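Local coordinates for protein putative GntR-family transcriptional regulator (Bordetella bronchiseptica RB50, PDB 3CNV) that probably senses a small effector molecule through its UTRA ligand-binding domain and so regulates transcription as a member of the GntR family, at residues C[7-12]-C[154-159]; C[60-65]-C[148-153]; C[105-110]-C[129-134]. All blocks are in the same frame, centred on the assembly; numbering follows the deposited sequence.

Contact 1: residues C[7-12]-C[154-159]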
loop_
_atom_site.group_PDB
_atom_site.type_symbol
_atom_site.label_atom_id
_atom_site.label_comp_id
_atom_site.label_asym_id
_atom_site.label_seq_id
_atom_site.Cartn_x
_atom_site.Cartn_y
_atom_site.Cartn_z
ATOM N N ARG C 7 -11.555 0.020 -4.743
ATOM C CA ARG C 7 -10.917 1.329 -4.547
ATOM C C ARG C 7 -11.695 2.446 -5.248
ATOM O O ARG C 7 -11.289 3.586 -5.324
ATOM C CB ARG C 7 -9.462 1.301 -5.082
ATOM C CG ARG C 7 -8.529 0.478 -4.307
ATOM C CD ARG C 7 -8.497 0.926 -2.839
ATOM N NE ARG C 7 -7.493 0.123 -2.270
ATOM C CZ ARG C 7 -6.196 0.208 -2.597
ATOM N NH1 ARG C 7 -5.777 1.098 -3.525
ATOM N NH2 ARG C 7 -5.339 -0.639 -2.046
ATOM N N LEU C 8 -12.900 2.101 -5.682
ATOM C CA LEU C 8 -13.800 3.101 -6.269
ATOM C C LEU C 8 -14.212 4.177 -5.261
ATOM O O LEU C 8 -14.566 3.914 -4.108
ATOM C CB LEU C 8 -15.018 2.456 -6.903
ATOM C CG LEU C 8 -14.941 2.227 -8.420
ATOM C CD1 LEU C 8 -16.345 2.229 -8.890
ATOM C CD2 LEU C 8 -14.194 3.305 -9.229
ATOM N N ALA C 9 -14.059 5.416 -5.688
ATOM C CA ALA C 9 -14.399 6.562 -4.869
ATOM C C ALA C 9 -15.051 7.608 -5.729
ATOM O O ALA C 9 -14.693 7.762 -6.910
ATOM C CB ALA C 9 -13.160 7.131 -4.212
ATOM N N PRO C 10 -16.029 8.345 -5.162
ATOM C CA PRO C 10 -16.644 9.302 -6.032
ATOM C C PRO C 10 -15.818 10.526 -6.281
ATOM O O PRO C 10 -15.013 10.943 -5.441
ATOM C CB PRO C 10 -17.967 9.710 -5.275
ATOM C CG PRO C 10 -17.702 9.451 -3.867
ATOM C CD PRO C 10 -16.741 8.235 -3.863
ATOM N N ASP C 11 -16.075 11.118 -7.442
ATOM C CA ASP C 11 -15.422 12.359 -7.838
ATOM C C ASP C 11 -15.964 13.533 -7.036
ATOM O O ASP C 11 -15.211 14.413 -6.597
ATOM C CB ASP C 11 -15.587 12.631 -9.343
ATOM C CG ASP C 11 -14.694 11.747 -10.173
ATOM O OD1 ASP C 11 -13.815 11.017 -9.605
ATOM O OD2 ASP C 11 -14.927 11.716 -11.404
ATOM N N GLU C 12 -17.268 13.484 -6.838
ATOM C CA GLU C 12 -18.004 14.496 -6.095
ATOM C C GLU C 12 -17.922 14.282 -4.609
ATOM O O GLU C 12 -17.760 13.174 -4.101
ATOM C CB GLU C 12 -19.483 14.542 -6.536
ATOM N N HIS C 154 -17.655 9.119 -13.026
ATOM C CA HIS C 154 -18.151 9.797 -11.819
ATOM C C HIS C 154 -17.414 9.288 -10.605
ATOM O O HIS C 154 -17.656 9.716 -9.489
ATOM C CB HIS C 154 -19.596 9.429 -11.599
ATOM C CG HIS C 154 -20.518 9.973 -12.648
ATOM N ND1 HIS C 154 -20.720 11.321 -12.833
ATOM C CD2 HIS C 154 -21.332 9.344 -13.520
ATOM C CE1 HIS C 154 -21.609 11.500 -13.799
ATOM N NE2 HIS C 154 -21.987 10.308 -14.236
ATOM N N TYR C 155 -16.517 8.356 -10.869
ATOM C CA TYR C 155 -15.783 7.645 -9.852
ATOM C C TYR C 155 -14.324 7.449 -10.370
ATOM O O TYR C 155 -14.017 7.530 -11.576
ATOM C CB TYR C 155 -16.441 6.308 -9.531
ATOM C CG TYR C 155 -17.713 6.364 -8.677
ATOM C CD1 TYR C 155 -17.655 6.150 -7.353
ATOM C CD2 TYR C 155 -18.959 6.670 -9.243
ATOM C CE1 TYR C 155 -18.798 6.237 -6.563
ATOM C CE2 TYR C 155 -20.108 6.787 -8.461
ATOM C CZ TYR C 155 -20.003 6.532 -7.117
ATOM O OH TYR C 155 -21.086 6.606 -6.278
ATOM N N HIS C 156 -13.415 7.357 -9.425
ATOM C CA HIS C 156 -11.998 7.104 -9.694
ATOM C C HIS C 156 -11.566 5.936 -8.815
ATOM O O HIS C 156 -12.253 5.584 -7.856
ATOM C CB HIS C 156 -11.121 8.386 -9.456
ATOM C CG HIS C 156 -11.217 8.970 -8.076
ATOM N ND1 HIS C 156 -12.166 9.910 -7.755
ATOM C CD2 HIS C 156 -10.530 8.718 -6.926
ATOM C CE1 HIS C 156 -12.067 10.218 -6.471
ATOM N NE2 HIS C 156 -11.102 9.500 -5.936
ATOM N N TYR C 157 -10.401 5.393 -9.138
ATOM C CA TYR C 157 -9.710 4.412 -8.294
ATOM C C TYR C 157 -8.668 5.168 -7.447
ATOM O O TYR C 157 -7.770 5.752 -7.945
ATOM C CB TYR C 157 -9.061 3.353 -9.224
ATOM C CG TYR C 157 -8.196 2.308 -8.615
ATOM C CD1 TYR C 157 -8.564 0.990 -8.705
ATOM C CD2 TYR C 157 -7.008 2.613 -8.021
ATOM C CE1 TYR C 157 -7.829 -0.009 -8.188
ATOM C CE2 TYR C 157 -6.195 1.560 -7.430
ATOM C CZ TYR C 157 -6.626 0.251 -7.561
ATOM O OH TYR C 157 -5.849 -0.797 -7.051
ATOM N N ARG C 158 -8.851 5.110 -6.150
ATOM C CA ARG C 158 -8.025 5.788 -5.143
ATOM C C ARG C 158 -6.911 4.893 -4.717
ATOM O O ARG C 158 -7.138 3.726 -4.446
ATOM C CB ARG C 158 -8.861 6.209 -3.915
ATOM C CG ARG C 158 -9.374 5.017 -3.080
ATOM C CD ARG C 158 -10.245 5.469 -1.878
ATOM N NE ARG C 158 -10.772 4.358 -1.096
ATOM C CZ ARG C 158 -10.058 3.338 -0.577
ATOM N NH1 ARG C 158 -8.734 3.187 -0.787
ATOM N NH2 ARG C 158 -10.716 2.431 0.134
ATOM N N ASN C 159 -5.695 5.420 -4.704
ATOM C CA ASN C 159 -4.535 4.639 -4.310
ATOM C C ASN C 159 -3.566 5.508 -3.503
ATOM O O ASN C 159 -3.117 6.543 -4.003
ATOM C CB ASN C 159 -3.754 4.056 -5.519
ATOM C CG ASN C 159 -2.816 2.890 -5.124
ATOM O OD1 ASN C 159 -3.053 2.156 -4.141
ATOM N ND2 ASN C 159 -1.813 2.664 -5.959
HETATM O O HOH W 1 -2.357 -0.329 -2.764
HETATM O O HOH W 2 -19.208 11.477 -8.302
#
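Two acceptors grip NH1 of Arg7: the backbone oxygen O of Arg158, 3.1 Å away, and OD1 of Asn159, which lies in the guanidinium plane. The oxygen of Arg158 is met on a lone pair in its carbonyl plane, whereas the arginine stands 35° above the amide plane of Asn159 and misses its lone pairs. A water joins NH2 of Arg7 to the same OD1. The aliphatic root of Arg7 does other work: CB sits squarely over the centre of the Tyr157 ring, 3.6 Å from the ring centroid, a CH-pi contact. CG stands anti to the carbonyl carbon (chi1 -69°), and a bend at chi2 (-57°) then swings the chain past the ring toward Asn159. Here CD lies under one face of the Arg158 guanidinium, 3.1 Å from NH1 of Arg158, which hydrogen-bonds to the backbone O of Asn162 of the fourth subunit.

The strand 8-10 and the start of strand 155-161 form a small two-stranded antiparallel sheet joining the two ends of the chain, and the second subunit continues it by pairing with Tyr157 and Asn159. At its middle Ala9 and His156 are a hydrogen-bonded pair, N of Ala9 to O of His156 at 2.8 Å and the reverse bond at 2.9 Å between N of His156 and O of Ala9.

The imidazole of His156 sends ND1 straight to OD1 of Asp11 over 2.7 Å, ring and carboxylate nearly coplanar. This fixes the rotation of the ring and lays one face over the carbonyl oxygen of Ala9. Past it, N of Asp11 bonds to O of His154. On the other face of the sheet Pro10 leans CB off-centre against the Tyr155 ring, and CD2 of Leu8 touches CB of Tyr155 at 3.8 Å.

Contact 2: residues C[60-65]-C[148-153]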
loop_
_atom_site.group_PDB
_atom_site.type_symbol
_atom_site.label_atom_id
_atom_site.label_comp_id
_atom_site.label_asym_id
_atom_site.label_seq_id
_atom_site.Cartn_x
_atom_site.Cartn_y
_atom_site.Cartn_z
ATOM N N PRO C 60 -24.790 1.776 -13.522
ATOM C CA PRO C 60 -23.766 0.721 -13.590
ATOM C C PRO C 60 -22.415 1.320 -13.716
ATOM O O PRO C 60 -22.180 2.230 -14.513
ATOM C CB PRO C 60 -24.079 -0.045 -14.881
ATOM C CG PRO C 60 -25.346 0.405 -15.369
ATOM C CD PRO C 60 -25.727 1.738 -14.656
ATOM N N THR C 61 -21.493 0.753 -12.977
ATOM C CA THR C 61 -20.166 1.313 -12.826
ATOM C C THR C 61 -19.043 0.290 -13.041
ATOM O O THR C 61 -18.002 0.627 -13.620
ATOM C CB THR C 61 -20.116 1.979 -11.405
ATOM O OG1 THR C 61 -21.030 3.085 -11.421
ATOM C CG2 THR C 61 -18.739 2.513 -11.020
ATOM N N VAL C 62 -19.318 -0.958 -12.661
ATOM C CA VAL C 62 -18.352 -2.070 -12.790
ATOM C C VAL C 62 -18.989 -3.325 -13.356
ATOM O O VAL C 62 -20.080 -3.722 -12.957
ATOM C CB VAL C 62 -17.652 -2.380 -11.372
ATOM C CG1 VAL C 62 -16.527 -3.363 -11.497
ATOM C CG2 VAL C 62 -17.133 -1.093 -10.719
ATOM N N ILE C 63 -18.263 -3.970 -14.259
ATOM C CA ILE C 63 -18.535 -5.343 -14.630
ATOM C C ILE C 63 -17.323 -6.183 -14.218
ATOM O O ILE C 63 -16.171 -5.933 -14.631
ATOM C CB ILE C 63 -18.883 -5.576 -16.148
ATOM C CG1 ILE C 63 -20.021 -4.700 -16.604
ATOM C CG2 ILE C 63 -19.151 -7.100 -16.452
ATOM C CD1 ILE C 63 -21.430 -5.101 -16.114
ATOM N N ASP C 64 -17.585 -7.083 -13.278
ATOM C CA ASP C 64 -16.559 -7.991 -12.733
ATOM C C ASP C 64 -16.793 -9.403 -13.265
ATOM O O ASP C 64 -17.919 -9.907 -13.250
ATOM C CB ASP C 64 -16.627 -8.109 -11.226
ATOM C CG ASP C 64 -16.021 -6.965 -10.469
ATOM O OD1 ASP C 64 -14.984 -6.415 -10.945
ATOM O OD2 ASP C 64 -16.566 -6.660 -9.321
ATOM N N ASP C 65 -15.729 -10.025 -13.733
ATOM C CA ASP C 65 -15.692 -11.467 -14.031
ATOM C C ASP C 65 -14.755 -12.060 -12.989
ATOM O O ASP C 65 -13.639 -11.594 -12.845
ATOM C CB ASP C 65 -15.161 -11.820 -15.431
ATOM C CG ASP C 65 -16.170 -11.566 -16.531
ATOM O OD1 ASP C 65 -17.358 -11.777 -16.290
ATOM O OD2 ASP C 65 -15.772 -11.177 -17.649
ATOM N N GLY C 148 -12.018 -6.688 -13.517
ATOM C CA GLY C 148 -12.999 -5.668 -13.422
ATOM C C GLY C 148 -12.868 -4.649 -14.551
ATOM O O GLY C 148 -11.789 -4.275 -14.979
ATOM N N LEU C 149 -14.000 -4.185 -14.997
ATOM C CA LEU C 149 -14.026 -3.107 -15.963
ATOM C C LEU C 149 -14.898 -2.041 -15.359
ATOM O O LEU C 149 -16.079 -2.267 -15.116
ATOM C CB LEU C 149 -14.550 -3.583 -17.345
ATOM C CG LEU C 149 -13.645 -4.473 -18.209
ATOM C CD1 LEU C 149 -14.593 -5.200 -19.198
ATOM C CD2 LEU C 149 -12.512 -3.663 -18.963
ATOM N N TYR C 150 -14.286 -0.874 -15.194
ATOM C CA TYR C 150 -14.835 0.232 -14.461
ATOM C C TYR C 150 -15.050 1.392 -15.386
ATOM O O TYR C 150 -14.180 1.809 -16.155
ATOM C CB TYR C 150 -13.869 0.718 -13.367
ATOM C CG TYR C 150 -13.543 -0.249 -12.247
ATOM C CD1 TYR C 150 -13.167 -1.562 -12.490
ATOM C CD2 TYR C 150 -13.539 0.178 -10.947
ATOM C CE1 TYR C 150 -12.799 -2.428 -11.431
ATOM C CE2 TYR C 150 -13.185 -0.690 -9.864
ATOM C CZ TYR C 150 -12.836 -1.998 -10.131
ATOM O OH TYR C 150 -12.486 -2.795 -9.079
ATOM N N LEU C 151 -16.242 1.941 -15.276
ATOM C CA LEU C 151 -16.575 3.204 -15.963
ATOM C C LEU C 151 -16.251 4.317 -14.945
ATOM O O LEU C 151 -16.865 4.427 -13.910
ATOM C CB LEU C 151 -18.042 3.251 -16.330
ATOM C CG LEU C 151 -18.525 4.553 -16.937
ATOM C CD1 LEU C 151 -17.828 4.680 -18.337
ATOM C CD2 LEU C 151 -20.045 4.546 -17.000
ATOM N N THR C 152 -15.215 5.079 -15.243
ATOM C CA THR C 152 -14.649 6.057 -14.318
ATOM C C THR C 152 -15.076 7.477 -14.634
ATOM O O THR C 152 -14.304 8.407 -14.503
ATOM C CB THR C 152 -13.097 5.944 -14.259
ATOM O OG1 THR C 152 -12.549 6.126 -15.556
ATOM C CG2 THR C 152 -12.704 4.640 -13.794
ATOM N N ASP C 153 -16.317 7.655 -15.031
ATOM C CA ASP C 153 -16.778 8.988 -15.321
ATOM C C ASP C 153 -17.239 9.799 -14.074
ATOM O O ASP C 153 -17.221 11.021 -14.077
ATOM C CB ASP C 153 -17.776 9.019 -16.532
ATOM C CG ASP C 153 -19.131 8.354 -16.261
ATOM O OD1 ASP C 153 -20.136 8.669 -16.998
ATOM O OD2 ASP C 153 -19.185 7.491 -15.349
HETATM O O HOH W 3 -12.886 -5.454 -9.689
#
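Val62 lays CG2 over one face of the Tyr150 ring, 4.0 Å from the ring centroid and shifted toward the rim. The two side chains run alongside each other and point the same way, a CH-pi contact within a non-hydrogen-bonded pair. With CG1 anti to the backbone N (chi1 -172°), the valine has its other methyl, CG2, beside that N, over the CG and CD2 side of the ring, while CG1 touches CE1 of Tyr150 at 3.8 Å. Leu8 of the short N-terminal strand packs against both residues.

Farther along this face the tyrosine ring reaches past Gly148, whose CA lies 3.3 Å from OD1 of Asp64 and whose C lies at the ring edge, in its plane. One water completes the link, donating a hydrogen bond to OD1 of Asp64 at 2.6 Å and lying 2.8 Å from OH of Tyr150. The other carboxylate oxygen of Asp64 makes a salt bridge with Arg52, and a bound citrate, probably from the crystallisation liquor, lies about 5 Å from this side chain.

Ile63 and Leu149 form the hydrogen-bonded pair, with N of Leu149 2.8 Å from O of Ile63 and a return bond from N of Ile63 to O of Leu149. N of Leu151 also bonds to O of Thr61. Thr61 and Val62 both face Leu54 on strand 46-56, a classic beta bulge. The arrangement is that of two central strands in the six-stranded antiparallel sheet of the UTRA domain, with the Asp64 face turned to a probable pocket.

Contact 3: residues C[105-110]-C[129-134]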
loop_
_atom_site.group_PDB
_atom_site.type_symbol
_atom_site.label_atom_id
_atom_site.label_comp_id
_atom_site.label_asym_id
_atom_site.label_seq_id
_atom_site.Cartn_x
_atom_site.Cartn_y
_atom_site.Cartn_z
ATOM N N GLU C 105 -2.662 -6.566 -8.384
ATOM C CA GLU C 105 -3.430 -6.008 -9.504
ATOM C C GLU C 105 -2.566 -5.456 -10.630
ATOM O O GLU C 105 -1.460 -4.962 -10.437
ATOM C CB GLU C 105 -4.414 -4.938 -9.015
ATOM C CG GLU C 105 -5.489 -5.413 -8.143
ATOM C CD GLU C 105 -6.424 -4.301 -7.621
ATOM O OE1 GLU C 105 -6.138 -3.083 -7.748
ATOM O OE2 GLU C 105 -7.435 -4.675 -7.018
ATOM N N LYS C 106 -3.121 -5.542 -11.828
ATOM C CA LYS C 106 -2.589 -4.966 -13.054
ATOM C C LYS C 106 -3.704 -4.079 -13.657
ATOM O O LYS C 106 -4.823 -4.567 -13.962
ATOM C CB LYS C 106 -2.180 -6.072 -14.044
ATOM C CG LYS C 106 -1.127 -7.013 -13.564
ATOM C CD LYS C 106 -0.743 -8.033 -14.630
ATOM C CE LYS C 106 0.476 -8.850 -14.195
ATOM N NZ LYS C 106 1.162 -9.517 -15.364
ATOM N N LEU C 107 -3.434 -2.770 -13.700
ATOM C CA LEU C 107 -4.378 -1.757 -14.231
ATOM C C LEU C 107 -3.955 -1.197 -15.576
ATOM O O LEU C 107 -2.767 -0.951 -15.885
ATOM C CB LEU C 107 -4.617 -0.626 -13.268
ATOM C CG LEU C 107 -5.371 -0.819 -11.949
ATOM C CD1 LEU C 107 -4.640 -1.802 -10.976
ATOM C CD2 LEU C 107 -5.538 0.562 -11.368
ATOM N N ARG C 108 -4.964 -1.142 -16.424
ATOM C CA ARG C 108 -4.831 -0.600 -17.789
ATOM C C ARG C 108 -6.098 0.130 -18.237
ATOM O O ARG C 108 -7.166 -0.042 -17.667
ATOM C CB ARG C 108 -4.388 -1.688 -18.801
ATOM C CG ARG C 108 -4.821 -3.160 -18.553
ATOM C CD ARG C 108 -4.342 -4.256 -19.614
ATOM N NE ARG C 108 -3.047 -4.899 -19.321
ATOM C CZ ARG C 108 -2.838 -5.881 -18.443
ATOM N NH1 ARG C 108 -3.809 -6.380 -17.735
ATOM N NH2 ARG C 108 -1.647 -6.379 -18.291
ATOM N N ALA C 109 -5.949 0.974 -19.247
ATOM C CA ALA C 109 -7.117 1.586 -19.894
ATOM C C ALA C 109 -7.362 0.876 -21.187
ATOM O O ALA C 109 -6.432 0.636 -21.976
ATOM C CB ALA C 109 -6.969 3.121 -20.139
ATOM N N VAL C 110 -8.617 0.518 -21.359
ATOM C CA VAL C 110 -9.072 -0.185 -22.513
ATOM C C VAL C 110 -10.329 0.469 -23.102
ATOM O O VAL C 110 -10.955 1.292 -22.481
ATOM C CB VAL C 110 -9.352 -1.691 -22.145
ATOM C CG1 VAL C 110 -8.066 -2.370 -21.546
ATOM C CG2 VAL C 110 -10.536 -1.846 -21.239
ATOM N N LEU C 129 -11.467 1.569 -17.259
ATOM C CA LEU C 129 -10.332 1.158 -16.394
ATOM C C LEU C 129 -10.463 -0.351 -16.158
ATOM O O LEU C 129 -11.475 -0.847 -15.674
ATOM C CB LEU C 129 -10.296 1.889 -15.092
ATOM C CG LEU C 129 -9.188 1.502 -14.094
ATOM C CD1 LEU C 129 -7.794 1.855 -14.636
ATOM C CD2 LEU C 129 -9.409 2.066 -12.733
ATOM N N GLN C 130 -9.474 -1.079 -16.646
ATOM C CA GLN C 130 -9.435 -2.525 -16.425
ATOM C C GLN C 130 -8.498 -2.811 -15.255
ATOM O O GLN C 130 -7.343 -2.372 -15.207
ATOM C CB GLN C 130 -9.062 -3.292 -17.689
ATOM C CG GLN C 130 -8.855 -4.805 -17.496
ATOM C CD GLN C 130 -8.649 -5.548 -18.828
ATOM O OE1 GLN C 130 -9.515 -5.550 -19.685
ATOM N NE2 GLN C 130 -7.483 -6.097 -19.018
ATOM N N VAL C 131 -9.050 -3.504 -14.277
ATOM C CA VAL C 131 -8.345 -3.926 -13.060
ATOM C C VAL C 131 -8.317 -5.475 -13.067
ATOM O O VAL C 131 -9.311 -6.156 -12.824
ATOM C CB VAL C 131 -9.000 -3.400 -11.745
ATOM C CG1 VAL C 131 -8.153 -3.833 -10.494
ATOM C CG2 VAL C 131 -9.202 -1.807 -11.761
ATOM N N ASP C 132 -7.158 -6.035 -13.371
ATOM C CA ASP C 132 -6.975 -7.479 -13.288
ATOM C C ASP C 132 -6.337 -7.873 -11.940
ATOM O O ASP C 132 -5.209 -7.500 -11.658
ATOM C CB ASP C 132 -6.075 -7.962 -14.458
ATOM C CG ASP C 132 -6.802 -7.941 -15.810
ATOM O OD1 ASP C 132 -7.981 -8.358 -15.869
ATOM O OD2 ASP C 132 -6.218 -7.458 -16.814
ATOM N N ARG C 133 -7.052 -8.646 -11.139
ATOM C CA ARG C 133 -6.653 -8.965 -9.751
ATOM C C ARG C 133 -6.450 -10.473 -9.546
ATOM O O ARG C 133 -7.243 -11.302 -10.021
ATOM C CB ARG C 133 -7.763 -8.483 -8.815
ATOM C CG ARG C 133 -7.455 -8.647 -7.329
ATOM C CD ARG C 133 -8.583 -8.296 -6.422
ATOM N NE ARG C 133 -9.025 -6.933 -6.653
ATOM C CZ ARG C 133 -10.229 -6.421 -6.466
ATOM N NH1 ARG C 133 -11.221 -7.143 -6.037
ATOM N NH2 ARG C 133 -10.412 -5.146 -6.736
ATOM N N ILE C 134 -5.408 -10.823 -8.833
ATOM C CA ILE C 134 -5.344 -12.123 -8.189
ATOM C C ILE C 134 -5.291 -11.910 -6.695
ATOM O O ILE C 134 -4.471 -11.162 -6.241
ATOM C CB ILE C 134 -4.105 -12.925 -8.656
ATOM C CG1 ILE C 134 -4.009 -12.957 -10.183
ATOM C CG2 ILE C 134 -4.095 -14.307 -8.009
ATOM C CD1 ILE C 134 -2.581 -13.505 -10.723
HETATM O O HOH W 4 -8.819 -2.679 -6.214
#
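Strands 105-110 and 129-134 run antiparallel at 169°, with Lys106 and Asp132 as one hydrogen-bonded pair and Arg108 and Gln130 as the next, where N of Gln130 lies 2.7 Å from O of Arg108. On the face of Glu105 and Arg133, the arginine grips OE2 of Glu105 side-on with two nitrogens, NE at 2.8 Å and NH2 at 3.0 Å, in a salt bridge with the groups nearly coplanar. NE takes the anti lone pair of OE2, and a water donates a third hydrogen bond to OE2. The bend of Arg133 at chi3 (-57°) turns this edge of the guanidinium to the carboxylate. The other oxygen, OE1, lies against the hydroxyl of Tyr157, probably hydrogen-bonded, though modelled too close to be trusted in detail, while the carboxylate carbon CD of Glu105 rests on CG1 of Val131 at 3.4 Å.

The pairing joins the edge strand 102-111 of the six-stranded UTRA sheet to its neighbour, and the second subunit extends the sheet beyond Glu105 and Leu107. On the same face Leu107 lies beside Val131, CG to CG2 at 4.0 Å, and touches Leu129.

On the opposite face, OD2 of Asp132 accepts from NE2 of Gln130 at 2.9 Å. In the modelled conformer of Arg108, one of two, its NH1 edge also salt-bridges this OD2, at 2.8 Å, and its NH2 Asp11 of the second subunit.

How the contacts relate
From the N terminus, the chain lays down strand 8-10, then builds the six-stranded sheet, and only near its end returns, as strand 155-161, to pair with strand 8-10; contact 1 thus closes the longest loop, which encloses the other two. Within it, contact 2 joins strand 59-69 to strand 141-150, and contact 3, pairing 102-111 with 127-137, closes the shortest loop inside that of contact 2. None cross. Contacts 2 and 3 share one sheet, bonded to each other through N of Gly148 and O of Val131. Leu8 packs contact 1 onto Thr61 and Tyr150, while Tyr157 reaches Leu107 and Leu129. Contacts 1 and 3 both meet the second subunit.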